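Exocyst complex component EXO70 (Saccharomyces cerevisiae, PDB 2B1E) serves as a subunit of the exocyst complex, which tethers secretory vesicles to sites of exocytosis, and plays a role in assembling that complex. Local coordinates at residues 43-48 / 81-86. Sequence-based numbering, arbitrary orientation.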
loop_
_atom_site.group_PDB
_atom_site.type_symbol
_atom_site.label_atom_id
_atom_site.label_comp_id
_atom_site.label_asym_id
_atom_site.label_seq_id
_atom_site.Cartn_x
_atom_site.Cartn_y
_atom_site.Cartn_z
ATOM N N GLN A 43 9.294 8.541 -57.151
ATOM C CA GLN A 43 9.058 9.568 -58.157
ATOM C C GLN A 43 8.732 8.914 -59.498
ATOM O O GLN A 43 7.881 9.400 -60.252
ATOM C CB GLN A 43 10.282 10.473 -58.303
ATOM C CG GLN A 43 9.997 11.711 -59.122
ATOM C CD GLN A 43 8.779 12.460 -58.606
ATOM O OE1 GLN A 43 8.704 12.826 -57.423
ATOM N NE2 GLN A 43 7.811 12.690 -59.491
ATOM N N VAL A 44 9.409 7.816 -59.812
ATOM C CA VAL A 44 9.124 7.124 -61.063
ATOM C C VAL A 44 7.728 6.499 -61.007
ATOM O O VAL A 44 6.980 6.531 -61.986
ATOM C CB VAL A 44 10.169 6.040 -61.359
ATOM C CG1 VAL A 44 9.695 5.170 -62.521
ATOM C CG2 VAL A 44 11.501 6.697 -61.709
ATOM N N VAL A 45 7.363 5.933 -59.861
ATOM C CA VAL A 45 6.034 5.350 -59.744
ATOM C C VAL A 45 4.998 6.477 -59.931
ATOM O O VAL A 45 3.959 6.270 -60.552
ATOM C CB VAL A 45 5.847 4.662 -58.382
ATOM C CG1 VAL A 45 4.457 4.052 -58.290
ATOM C CG2 VAL A 45 6.905 3.550 -58.216
ATOM N N HIS A 46 5.281 7.669 -59.405
ATOM C CA HIS A 46 4.345 8.790 -59.566
ATOM C C HIS A 46 4.177 9.111 -61.063
ATOM O O HIS A 46 3.070 9.398 -61.521
ATOM C CB HIS A 46 4.836 10.061 -58.838
ATOM C CG HIS A 46 4.706 10.013 -57.344
ATOM N ND1 HIS A 46 3.592 9.514 -56.705
ATOM C CD2 HIS A 46 5.539 10.441 -56.362
ATOM C CE1 HIS A 46 3.744 9.634 -55.398
ATOM N NE2 HIS A 46 4.917 10.194 -55.163
ATOM N N LYS A 47 5.274 9.080 -61.817
ATOM C CA LYS A 47 5.209 9.357 -63.253
ATOM C C LYS A 47 4.243 8.392 -63.932
ATOM O O LYS A 47 3.437 8.789 -64.764
ATOM C CB LYS A 47 6.590 9.214 -63.905
ATOM C CG LYS A 47 7.557 10.368 -63.654
ATOM C CD LYS A 47 7.331 11.497 -64.646
ATOM C CE LYS A 47 8.357 12.610 -64.474
ATOM N NZ LYS A 47 8.177 13.679 -65.503
ATOM N N LEU A 48 4.335 7.114 -63.576
ATOM C CA LEU A 48 3.468 6.094 -64.168
ATOM C C LEU A 48 2.010 6.333 -63.798
ATOM O O LEU A 48 1.107 6.222 -64.636
ATOM C CB LEU A 48 3.899 4.710 -63.690
ATOM C CG LEU A 48 5.306 4.268 -64.103
ATOM C CD1 LEU A 48 5.693 3.031 -63.306
ATOM C CD2 LEU A 48 5.361 3.992 -65.599
ATOM N N ARG A 81 3.153 -3.721 -58.845
ATOM C CA ARG A 81 4.343 -4.460 -58.435
ATOM C C ARG A 81 5.315 -3.568 -57.673
ATOM O O ARG A 81 5.896 -3.982 -56.663
ATOM C CB ARG A 81 5.039 -5.070 -59.655
ATOM C CG ARG A 81 4.198 -6.068 -60.443
ATOM C CD ARG A 81 5.064 -6.882 -61.394
ATOM N NE ARG A 81 5.583 -6.126 -62.541
ATOM C CZ ARG A 81 4.863 -5.829 -63.623
ATOM N NH1 ARG A 81 3.593 -6.215 -63.690
ATOM N NH2 ARG A 81 5.419 -5.195 -64.653
ATOM N N SER A 82 5.496 -2.342 -58.163
ATOM C CA SER A 82 6.395 -1.399 -57.527
ATOM C C SER A 82 5.935 -1.020 -56.117
ATOM O O SER A 82 6.756 -0.892 -55.202
ATOM C CB SER A 82 6.537 -0.153 -58.404
ATOM O OG SER A 82 6.999 -0.511 -59.694
ATOM N N GLU A 83 4.630 -0.843 -55.935
ATOM C CA GLU A 83 4.114 -0.496 -54.620
ATOM C C GLU A 83 4.244 -1.686 -53.664
ATOM O O GLU A 83 4.471 -1.504 -52.471
ATOM C CB GLU A 83 2.658 -0.006 -54.732
ATOM C CG GLU A 83 2.593 1.421 -55.293
ATOM C CD GLU A 83 1.179 1.941 -55.570
ATOM O OE1 GLU A 83 1.040 3.155 -55.807
ATOM O OE2 GLU A 83 0.218 1.155 -55.568
ATOM N N ALA A 84 4.126 -2.903 -54.191
ATOM C CA ALA A 84 4.257 -4.087 -53.349
ATOM C C ALA A 84 5.700 -4.136 -52.829
ATOM O O ALA A 84 5.953 -4.547 -51.701
ATOM C CB ALA A 84 3.921 -5.351 -54.151
ATOM N N GLN A 85 6.638 -3.693 -53.657
ATOM C CA GLN A 85 8.046 -3.667 -53.273
ATOM C C GLN A 85 8.280 -2.632 -52.172
ATOM O O GLN A 85 9.118 -2.829 -51.281
ATOM C CB GLN A 85 8.909 -3.351 -54.500
ATOM C CG GLN A 85 10.388 -3.157 -54.206
ATOM C CD GLN A 85 11.012 -4.325 -53.466
ATOM O OE1 GLN A 85 10.841 -5.489 -53.853
ATOM N NE2 GLN A 85 11.747 -4.024 -52.399
ATOM N N LEU A 86 7.536 -1.529 -52.243
ATOM C CA LEU A 86 7.629 -0.478 -51.242
ATOM C C LEU A 86 7.181 -1.012 -49.889
ATOM O O LEU A 86 7.742 -0.653 -48.857
ATOM C CB LEU A 86 6.771 0.722 -51.650
ATOM C CG LEU A 86 7.417 1.568 -52.752
ATOM C CD1 LEU A 86 6.414 2.582 -53.270
ATOM C CD2 LEU A 86 8.657 2.259 -52.203
#
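Val45 sets one methyl against the side-chain carbon of Ser82: its CG2 lies 3.7 Å from Ser82 CB, where the two residues' CA atoms are 7.1 Å apart. CG1 of Val45 stands anti to the backbone N (chi1 -179°), which leaves CG2 beside that N, and the two methyls diverge toward different partners. CG1 faces the carboxylate of Glu83, with OE1 at 4.3 Å, a loose van der Waals approach. Ser82 also points its CB at the opposing helix, yet its hydroxyl turns back: with OG beside its own N (chi1 -57°), the group hydrogen-bonds to Leu78 O one turn earlier, and it is CB, not the hydroxyl, that lies nearest the valine. Buried Glu83 starts out along the flank of its helix, and its extended chain (chi2 174°) brings the carboxylate toward Val45 and carries OE1 to a hydrogen bond with Tyr129 OH of helix 117-132. Tyr129 also touches Val45, so valine, glutamate and tyrosine join three helices. Leu29 of helix 15-30 packs on Ser82 and Leu48. The small buried interface, 136 Å², joins consecutive helices 38-56 and 66-94, nearly antiparallel, as an N-terminal helical hairpin, a unit of the bundles building the elongated Exo70 rod.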